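Local coordinates for Rho guanyl nucleotide exchange factor (Rom2), putative (Aspergillus fumigatus Af293, PDB 5O51), which probably acts as a guanyl-nucleotide exchange factor for Rho-type GTPases and is represented here by its CNH domain, a beta-propeller, at residues R124-S129 with K169-Y174; I139-P144 with S188-G193; N14-A19 with A54-V59; K33-Y36 with G41-I44. All coordinates share one frame; numbering follows the deposited sequence.

How the contacts relate
The four contacts belong to the propeller of this CNH domain. Contacts 1 and 2 share a blade, their centres about 6 Å apart: contact 1 spans it across strand 137-143, and contact 2 runs from that same strand to the next blade. The salt bridge R124 NE to E143 OE1, 2.7 Å, ties them together. Contact 3, which brings an inter-blade loop onto the edge of another blade, adjoins contact 4 there (centres about 9 Å apart), where R57 N bonds to I44 O at 2.9 Å. The two pairs are well separated, with about 34 Å between the centres of contacts 2 and 3, on opposite sides of the chain's centre.

Contact 1. Residues R124-S129 with K169-Y174; sequences RHLVCS and KPFKEY
R124 and F171 meet across an inner strand of a propeller blade. Strand 125-132 and the outermost strand 169-176 are not neighbours in this four-stranded antiparallel sheet. Strand 137-143 runs between them, and L126 and F171, the nearest pair of residues by CA, stay 9.4 Å apart between those CA atoms. The side chains alone close the gap, without a hydrogen bond between the two segments.

The tight part lies on the solvent side, at the exposed R124. There the guanidinium of R124 stands almost upright on the F171 ring, the two planes 83° apart, and presents its NH2 end to one ring face. NH2 comes within 3.2 Å of F171 CE1 and 3.3 Å of F171 CZ, toward the rim of the ring and not over its middle. This is a cation-pi contact, with R124 CZ 4.9 Å from the ring centroid and 25° off the ring normal. The arginine chain bends at chi2 and chi3, which brings its head round to the phenylalanine, while a salt bridge from NE to E143 on the intervening strand fixes the head along its NE edge. E143 probably balances much of the charge of the guanidinium.

Packing is looser on the buried side, where L126 CD2 approaches F171 CD2 obliquely, no closer than 4.3 Å. F171 is held on its second face too: the aliphatic chain of its neighbour K172 folds back, with CG 3.2 Å above the ring plane and over the ring centre.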
# COMPACT_ATOMS: atom_id res chain seq x y z
N ARG A 124 -17.71 -0.98 -13.31
CA ARG A 124 -16.56 -0.09 -13.64
C ARG A 124 -15.31 -0.52 -12.84
O ARG A 124 -15.22 -1.66 -12.38
CB ARG A 124 -16.89 1.40 -13.44
CG ARG A 124 -17.82 1.97 -14.51
CD ARG A 124 -19.27 1.63 -14.21
NE ARG A 124 -19.62 2.11 -12.87
CZ ARG A 124 -20.35 1.45 -11.96
NH1 ARG A 124 -20.84 0.24 -12.18
NH2 ARG A 124 -20.58 2.04 -10.78
N HIS A 125 -14.31 0.36 -12.73
CA HIS A 125 -13.29 0.16 -11.71
C HIS A 125 -12.87 1.48 -11.07
O HIS A 125 -13.09 2.50 -11.65
CB HIS A 125 -12.15 -0.71 -12.20
CG HIS A 125 -11.35 -0.16 -13.34
ND1 HIS A 125 -10.58 0.98 -13.22
CD2 HIS A 125 -11.08 -0.66 -14.57
CE1 HIS A 125 -9.91 1.17 -14.34
NE2 HIS A 125 -10.19 0.18 -15.17
N LEU A 126 -12.28 1.40 -9.88
CA LEU A 126 -12.57 2.38 -8.81
C LEU A 126 -11.39 2.97 -8.05
O LEU A 126 -10.29 2.46 -8.12
CB LEU A 126 -13.51 1.71 -7.81
CG LEU A 126 -14.87 1.27 -8.35
CD1 LEU A 126 -15.56 0.50 -7.24
CD2 LEU A 126 -15.73 2.44 -8.80
N VAL A 127 -11.67 4.08 -7.35
CA VAL A 127 -10.74 4.76 -6.44
C VAL A 127 -11.50 5.08 -5.11
O VAL A 127 -12.52 5.71 -5.18
CB VAL A 127 -10.26 6.10 -7.06
CG1 VAL A 127 -9.29 6.83 -6.15
CG2 VAL A 127 -9.60 5.89 -8.40
N CYS A 128 -11.02 4.64 -3.94
CA CYS A 128 -11.62 5.02 -2.63
C CYS A 128 -10.71 5.93 -1.88
O CYS A 128 -9.52 5.66 -1.82
CB CYS A 128 -11.88 3.86 -1.68
SG CYS A 128 -12.42 2.39 -2.52
N SER A 129 -11.28 6.96 -1.28
CA SER A 129 -10.58 7.83 -0.32
C SER A 129 -11.22 7.74 1.05
O SER A 129 -12.43 7.77 1.17
CB SER A 129 -10.63 9.26 -0.79
OG SER A 129 -11.95 9.66 -0.90
N LYS A 169 -15.64 10.94 -11.49
CA LYS A 169 -16.91 11.38 -10.90
C LYS A 169 -17.22 10.54 -9.63
O LYS A 169 -16.94 9.33 -9.62
CB LYS A 169 -18.05 11.28 -11.93
CG LYS A 169 -18.29 9.89 -12.56
CD LYS A 169 -19.27 9.91 -13.74
CE LYS A 169 -18.69 10.56 -14.99
NZ LYS A 169 -17.41 9.96 -15.47
N PRO A 170 -17.79 11.18 -8.56
CA PRO A 170 -18.20 10.39 -7.37
C PRO A 170 -19.27 9.34 -7.70
O PRO A 170 -19.79 9.31 -8.82
CB PRO A 170 -18.75 11.44 -6.39
CG PRO A 170 -18.21 12.75 -6.87
CD PRO A 170 -18.05 12.62 -8.36
N PHE A 171 -19.59 8.50 -6.72
CA PHE A 171 -20.40 7.32 -6.97
C PHE A 171 -21.16 6.82 -5.72
O PHE A 171 -22.38 6.80 -5.73
CB PHE A 171 -19.51 6.24 -7.61
CG PHE A 171 -20.11 4.88 -7.59
CD1 PHE A 171 -21.36 4.64 -8.16
CD2 PHE A 171 -19.43 3.82 -6.99
CE1 PHE A 171 -21.92 3.38 -8.14
CE2 PHE A 171 -19.99 2.55 -6.97
CZ PHE A 171 -21.23 2.33 -7.54
N LYS A 172 -20.45 6.40 -4.67
CA LYS A 172 -21.08 5.94 -3.43
C LYS A 172 -20.24 6.37 -2.25
O LYS A 172 -19.03 6.53 -2.39
CB LYS A 172 -21.21 4.41 -3.41
CG LYS A 172 -21.96 3.77 -4.58
CD LYS A 172 -23.48 3.84 -4.47
CE LYS A 172 -24.05 2.59 -3.81
NZ LYS A 172 -25.52 2.68 -3.55
N GLU A 173 -20.87 6.52 -1.10
CA GLU A 173 -20.20 6.95 0.14
C GLU A 173 -20.59 5.99 1.25
O GLU A 173 -21.57 5.28 1.10
CB GLU A 173 -20.64 8.38 0.48
CG GLU A 173 -19.90 8.97 1.67
CD GLU A 173 -20.19 10.44 1.88
OE1 GLU A 173 -20.30 11.20 0.89
OE2 GLU A 173 -20.31 10.83 3.06
N TYR A 174 -19.81 5.91 2.33
CA TYR A 174 -20.10 5.02 3.47
C TYR A 174 -19.60 5.64 4.75
O TYR A 174 -18.75 6.53 4.74
CB TYR A 174 -19.49 3.58 3.32
CG TYR A 174 -19.79 2.90 2.01
CD1 TYR A 174 -19.14 3.30 0.85
CD2 TYR A 174 -20.73 1.86 1.92
CE1 TYR A 174 -19.41 2.72 -0.37
CE2 TYR A 174 -21.01 1.27 0.70
CZ TYR A 174 -20.34 1.71 -0.45
OH TYR A 174 -20.55 1.19 -1.71

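Contact 2. Residues I139-P144 with S188-G193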
# COMPACT_ATOMS: atom_id res chain seq x y z
N ILE A 139 -15.78 6.83 4.00
CA ILE A 139 -15.25 6.26 2.79
C ILE A 139 -15.99 6.78 1.56
O ILE A 139 -17.20 6.61 1.46
CB ILE A 139 -15.38 4.73 2.79
CG1 ILE A 139 -14.44 4.08 3.82
CG2 ILE A 139 -15.04 4.19 1.41
CD1 ILE A 139 -15.12 3.74 5.11
N LYS A 140 -15.25 7.29 0.57
CA LYS A 140 -15.84 7.76 -0.68
C LYS A 140 -15.28 6.98 -1.85
O LYS A 140 -14.09 6.65 -1.87
CB LYS A 140 -15.57 9.23 -0.88
CG LYS A 140 -16.35 10.14 0.04
CD LYS A 140 -16.63 11.47 -0.66
CE LYS A 140 -17.08 12.55 0.32
NZ LYS A 140 -16.46 13.87 0.01
N VAL A 141 -16.12 6.72 -2.84
CA VAL A 141 -15.80 5.80 -3.92
C VAL A 141 -16.01 6.54 -5.26
O VAL A 141 -16.83 7.41 -5.30
CB VAL A 141 -16.67 4.55 -3.73
CG1 VAL A 141 -16.30 3.46 -4.73
CG2 VAL A 141 -16.55 4.06 -2.28
N TYR A 142 -15.21 6.28 -6.30
CA TYR A 142 -15.19 7.12 -7.54
C TYR A 142 -15.03 6.31 -8.79
O TYR A 142 -14.35 5.31 -8.77
CB TYR A 142 -14.02 8.10 -7.54
CG TYR A 142 -14.16 9.21 -6.56
CD1 TYR A 142 -13.86 9.00 -5.23
CD2 TYR A 142 -14.62 10.47 -6.95
CE1 TYR A 142 -14.02 9.99 -4.28
CE2 TYR A 142 -14.79 11.46 -6.00
CZ TYR A 142 -14.48 11.21 -4.68
OH TYR A 142 -14.60 12.17 -3.70
N GLU A 143 -15.57 6.80 -9.90
CA GLU A 143 -15.55 6.03 -11.15
C GLU A 143 -15.07 6.90 -12.32
O GLU A 143 -15.30 8.09 -12.31
CB GLU A 143 -16.95 5.44 -11.43
CG GLU A 143 -18.12 6.44 -11.59
CD GLU A 143 -19.53 5.80 -11.56
OE1 GLU A 143 -19.67 4.57 -11.76
OE2 GLU A 143 -20.51 6.54 -11.32
N PRO A 144 -14.38 6.31 -13.31
CA PRO A 144 -13.95 7.05 -14.51
C PRO A 144 -14.99 7.93 -15.22
O PRO A 144 -16.11 7.51 -15.50
CB PRO A 144 -13.49 5.92 -15.43
CG PRO A 144 -12.81 4.99 -14.49
CD PRO A 144 -13.70 5.00 -13.25
N SER A 188 -16.89 -7.29 -5.42
CA SER A 188 -18.25 -6.78 -5.12
C SER A 188 -18.34 -6.15 -3.76
O SER A 188 -19.36 -5.54 -3.42
CB SER A 188 -19.37 -7.83 -5.25
OG SER A 188 -19.35 -8.47 -6.51
N THR A 189 -17.28 -6.27 -2.97
CA THR A 189 -17.29 -5.69 -1.66
C THR A 189 -15.97 -5.02 -1.32
O THR A 189 -14.92 -5.42 -1.86
CB THR A 189 -17.61 -6.76 -0.62
OG1 THR A 189 -18.03 -6.11 0.56
CG2 THR A 189 -16.42 -7.61 -0.29
N LEU A 190 -16.04 -4.05 -0.41
CA LEU A 190 -14.87 -3.49 0.26
C LEU A 190 -14.66 -4.10 1.66
O LEU A 190 -15.60 -4.11 2.47
CB LEU A 190 -15.01 -2.00 0.46
CG LEU A 190 -15.24 -1.11 -0.74
CD1 LEU A 190 -15.40 0.30 -0.20
CD2 LEU A 190 -14.14 -1.17 -1.78
N CYS A 191 -13.43 -4.57 1.93
CA CYS A 191 -13.02 -5.06 3.25
C CYS A 191 -12.12 -4.00 3.90
O CYS A 191 -11.01 -3.67 3.39
CB CYS A 191 -12.29 -6.39 3.12
SG CYS A 191 -12.04 -7.24 4.69
N VAL A 192 -12.60 -3.46 5.02
CA VAL A 192 -11.95 -2.38 5.72
C VAL A 192 -11.26 -2.95 6.94
O VAL A 192 -11.89 -3.68 7.73
CB VAL A 192 -12.93 -1.27 6.16
CG1 VAL A 192 -12.24 -0.25 7.09
CG2 VAL A 192 -13.53 -0.56 4.95
N GLY A 193 -9.99 -2.56 7.11
CA GLY A 193 -9.17 -2.93 8.27
C GLY A 193 -9.34 -1.81 9.27
O GLY A 193 -8.90 -0.71 9.02
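L190 points its CD1 methyl between two methyls of the facing strand, I139 CG2 and V141 CG2. The contact distances are 4.2 Å from L190 CD1 to I139 CG2 and 4.4 Å from L190 CD1 to V141 CG2. I139 CG2 and V141 CG2 are themselves 4.0 Å apart. The leucine tip therefore faces the shallow notch they form and does not meet either one head-on. With chi2 at 178°, CD1 extends the line from CA through the side chain and reaches across, whereas L190 CD2 is turned off and lies farther from both residues.

I139 and V141 are two residues apart on strand 137-143, and therefore face the same way, toward strand 189-194. V141 contributes CG2, its CG1 branch standing anti to the backbone N (chi1 -174°) and farther from the leucine. I139 divides its branches: CG2 goes to L190, while CD1 heads toward V192, where I139 CD1 and V192 CG2 remain 4.6 Å apart, a loose approach.

All the touching residues are buried and the interaction is purely apolar. The same layer continues on both sides, V141 against L126 and Y174 within its own blade, L190 against F185 in the next. Aliphatic side chains meeting between the faces of two successive twisted four-stranded blades, with no backbone bonding between the strands, are typical of the inter-blade core of a beta-propeller.

Contact 3. Residues N14-A19 with A54-V59; sequences NFFTSA and AKPRRV
While F15 lays its ring against P56, the loop that carries it is shaped further along by a 3.0 Å hydrogen bond from A19 N to T17 OG1, an ST turn. No polar bond crosses between 14-19 and 54-59. What joins them is a CH-pi contact: P56 CD lies 3.7 Å from the centroid of the F15 ring, only 17° off its normal. P56 CG follows over the same face, 3.6 Å from F15 CD2. Proline and phenylalanine come from opposite directions. The ring swings out toward the proline because chi1 (-176°) sets CG opposite the backbone N. K55 supports the ring with its CB, 4.0 Å from F15 CE1, and then leads its charged end away.

F16 makes a second, slacker contact through CE2, 4.3 Å from P56 CG. Its ring also braces F15, whose CD2 stands 3.7 Å above the centre of the F16 ring plane, and beyond it meets Y36.

Segment 14-19 connects strand 8-12, at the edge of the sheet that also holds the C-terminal strand 327-333, to strand 22-28 of the following blade. Such pairing of the chain's two ends within one blade is the ring closure familiar from WD40-type propellers.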
# COMPACT_ATOMS: atom_id res chain seq x y z
N ASN A 14 22.23 7.69 -3.76
CA ASN A 14 22.98 8.98 -3.88
C ASN A 14 22.18 10.25 -3.78
O ASN A 14 22.71 11.24 -3.33
CB ASN A 14 23.77 9.02 -5.18
CG ASN A 14 24.95 8.08 -5.17
OD1 ASN A 14 25.06 7.20 -6.02
ND2 ASN A 14 25.86 8.26 -4.20
N PHE A 15 20.90 10.20 -4.18
CA PHE A 15 20.16 11.39 -4.50
C PHE A 15 19.28 11.87 -3.34
O PHE A 15 19.18 13.07 -3.12
CB PHE A 15 19.35 11.13 -5.76
CG PHE A 15 18.57 12.35 -6.29
CD1 PHE A 15 19.20 13.33 -7.03
CD2 PHE A 15 17.21 12.48 -6.06
CE1 PHE A 15 18.48 14.43 -7.53
CE2 PHE A 15 16.51 13.58 -6.54
CZ PHE A 15 17.14 14.54 -7.29
N PHE A 16 18.60 10.96 -2.63
CA PHE A 16 17.64 11.33 -1.56
C PHE A 16 18.43 11.25 -0.25
O PHE A 16 19.34 10.38 -0.10
CB PHE A 16 16.42 10.38 -1.56
CG PHE A 16 15.57 10.49 -2.78
CD1 PHE A 16 14.71 11.56 -2.96
CD2 PHE A 16 15.64 9.49 -3.79
CE1 PHE A 16 13.95 11.68 -4.15
CE2 PHE A 16 14.90 9.59 -4.94
CZ PHE A 16 14.03 10.66 -5.13
N THR A 17 18.13 12.16 0.67
CA THR A 17 18.95 12.38 1.87
C THR A 17 18.05 12.67 3.00
O THR A 17 16.80 12.81 2.85
CB THR A 17 20.05 13.52 1.75
OG1 THR A 17 19.50 14.83 1.81
CG2 THR A 17 20.90 13.41 0.48
N SER A 18 18.68 12.81 4.18
CA SER A 18 18.02 13.32 5.36
C SER A 18 17.28 14.67 5.11
O SER A 18 16.32 14.98 5.79
CB SER A 18 19.02 13.45 6.55
OG SER A 18 20.15 14.28 6.21
N ALA A 19 17.69 15.47 4.13
CA ALA A 19 16.88 16.68 3.82
C ALA A 19 15.42 16.35 3.41
O ALA A 19 14.49 17.08 3.74
CB ALA A 19 17.56 17.58 2.75
N ALA A 54 22.89 9.79 -14.34
CA ALA A 54 21.53 10.35 -14.46
C ALA A 54 20.92 10.47 -13.08
O ALA A 54 21.02 9.55 -12.28
CB ALA A 54 20.67 9.45 -15.35
N LYS A 55 20.29 11.59 -12.81
CA LYS A 55 19.64 11.81 -11.52
C LYS A 55 18.17 11.73 -11.74
O LYS A 55 17.74 12.05 -12.81
CB LYS A 55 19.99 13.23 -10.99
CG LYS A 55 21.48 13.46 -10.99
CD LYS A 55 21.90 14.67 -10.18
CE LYS A 55 23.40 14.85 -10.37
NZ LYS A 55 23.88 15.96 -9.50
N PRO A 56 17.36 11.34 -10.72
CA PRO A 56 15.93 11.57 -10.89
C PRO A 56 15.67 13.07 -11.26
O PRO A 56 16.40 13.92 -10.79
CB PRO A 56 15.37 11.27 -9.50
CG PRO A 56 16.39 10.41 -8.86
CD PRO A 56 17.70 10.79 -9.41
N ARG A 57 14.61 13.37 -11.99
CA ARG A 57 14.28 14.80 -12.32
C ARG A 57 12.93 15.23 -11.78
O ARG A 57 12.00 14.44 -11.70
CB ARG A 57 14.31 15.04 -13.83
CG ARG A 57 13.59 14.06 -14.70
CD ARG A 57 13.59 14.51 -16.19
NE ARG A 57 12.46 13.84 -16.83
CZ ARG A 57 11.24 14.34 -16.97
NH1 ARG A 57 10.98 15.60 -16.70
NH2 ARG A 57 10.28 13.57 -17.47
N ARG A 58 12.86 16.47 -11.36
CA ARG A 58 11.69 17.00 -10.72
C ARG A 58 10.67 17.17 -11.80
O ARG A 58 10.98 17.74 -12.88
CB ARG A 58 12.01 18.35 -10.06
CG ARG A 58 10.81 19.17 -9.63
CD ARG A 58 11.27 20.46 -8.95
NE ARG A 58 11.83 20.23 -7.62
CZ ARG A 58 11.15 20.19 -6.48
NH1 ARG A 58 9.85 20.38 -6.47
NH2 ARG A 58 11.78 19.91 -5.31
N VAL A 59 9.45 16.73 -11.51
CA VAL A 59 8.36 16.83 -12.50
C VAL A 59 7.16 17.56 -12.00
O VAL A 59 6.42 18.12 -12.81
CB VAL A 59 7.82 15.49 -13.06
CG1 VAL A 59 8.84 14.88 -13.99
CG2 VAL A 59 7.32 14.51 -11.95

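Contact 4. Residues K33-Y36 with G41-I44; sequences KLVY and GIFI
Y36 and F43 exchange two backbone hydrogen bonds and so form a hydrogen-bonded antiparallel pair, Y36 N to F43 O at 2.9 Å and F43 N to Y36 O at 3.0 Å. Both are nearly straight. V35 and I44 make the next, non-hydrogen-bonded pair of this beta hairpin, strands 33-38 and 41-46, whose short segments run 170° apart in direction and 4.7 Å apart at their axes.

Weaker CA-H...O contacts fill the ladder between these bonds. V35 CA approaches F43 O at 3.3 Å and I42 CA approaches Y36 O at 3.2 Å, so each of these carbonyls is approached by a carbon donor as well as an amide. F43 O also lies at the edge of the Y36 ring, near its plane.

Apolar contacts occupy the face bearing K33, V35, I42 and I44. V35 spreads its two methyls, CG1 reaching I42 CG2 at 3.6 Å and CG2 meeting I44 CD1. I44 gets there because its CG1 is anti to the backbone N (chi1 -177°), which sends CD1 across to the opposite strand; the same CD1 touches the methylene K33 CD at 3.7 Å. V35 and I42 also touch I68 and V65 of the next blade.

On the face bearing Y36 and F43 the rings diverge, and Y36 OH bonds to S45 OG. The chemistry implies that backbone bonds set the register of the hairpin, while V35 and I42 on the aliphatic face pack against the adjoining blade.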
# COMPACT_ATOMS: atom_id res chain seq x y z
N LYS A 33 9.99 2.94 -15.53
CA LYS A 33 10.31 4.15 -14.75
C LYS A 33 9.69 4.14 -13.33
O LYS A 33 8.62 3.54 -13.07
CB LYS A 33 9.84 5.41 -15.51
CG LYS A 33 10.44 5.64 -16.94
CD LYS A 33 9.74 6.86 -17.52
CE LYS A 33 10.29 7.37 -18.86
NZ LYS A 33 10.43 6.26 -19.81
N LEU A 34 10.35 4.88 -12.43
CA LEU A 34 9.91 5.01 -11.04
C LEU A 34 9.52 6.44 -10.73
O LEU A 34 10.31 7.36 -10.97
CB LEU A 34 11.07 4.65 -10.11
CG LEU A 34 11.60 3.24 -10.27
CD1 LEU A 34 12.83 3.06 -9.37
CD2 LEU A 34 10.53 2.20 -10.02
N VAL A 35 8.35 6.63 -10.14
CA VAL A 35 7.91 7.93 -9.72
C VAL A 35 7.90 8.02 -8.16
O VAL A 35 7.21 7.23 -7.47
CB VAL A 35 6.50 8.21 -10.29
CG1 VAL A 35 5.95 9.55 -9.83
CG2 VAL A 35 6.52 8.11 -11.84
N TYR A 36 8.63 9.00 -7.62
CA TYR A 36 8.90 9.19 -6.17
C TYR A 36 8.14 10.38 -5.62
O TYR A 36 8.18 11.48 -6.22
CB TYR A 36 10.39 9.52 -5.89
CG TYR A 36 11.43 8.53 -6.43
CD1 TYR A 36 11.81 7.42 -5.72
CD2 TYR A 36 11.95 8.69 -7.68
CE1 TYR A 36 12.81 6.56 -6.21
CE2 TYR A 36 12.90 7.81 -8.22
CZ TYR A 36 13.33 6.75 -7.50
OH TYR A 36 14.26 5.91 -8.09
N GLY A 41 8.42 17.57 -3.37
CA GLY A 41 8.16 17.40 -4.81
C GLY A 41 8.02 15.92 -5.24
O GLY A 41 8.19 15.04 -4.44
N ILE A 42 7.69 15.72 -6.52
CA ILE A 42 7.58 14.43 -7.21
C ILE A 42 8.69 14.40 -8.27
O ILE A 42 8.92 15.40 -9.05
CB ILE A 42 6.19 14.27 -7.78
CG1 ILE A 42 5.16 14.21 -6.64
CG2 ILE A 42 6.02 12.96 -8.60
CD1 ILE A 42 3.74 14.32 -7.12
N PHE A 43 9.39 13.27 -8.32
CA PHE A 43 10.54 13.04 -9.23
C PHE A 43 10.30 11.77 -10.06
O PHE A 43 9.56 10.84 -9.61
CB PHE A 43 11.83 12.92 -8.44
CG PHE A 43 12.21 14.15 -7.58
CD1 PHE A 43 11.69 14.32 -6.29
CD2 PHE A 43 13.14 15.10 -8.06
CE1 PHE A 43 12.03 15.46 -5.53
CE2 PHE A 43 13.50 16.21 -7.30
CZ PHE A 43 12.97 16.38 -6.01
N ILE A 44 10.94 11.70 -11.23
CA ILE A 44 10.93 10.48 -12.08
C ILE A 44 12.33 10.11 -12.49
O ILE A 44 13.16 11.01 -12.75
CB ILE A 44 10.01 10.63 -13.30
CG1 ILE A 44 9.93 9.36 -14.14
CG2 ILE A 44 10.39 11.77 -14.25
CD1 ILE A 44 8.64 9.29 -14.93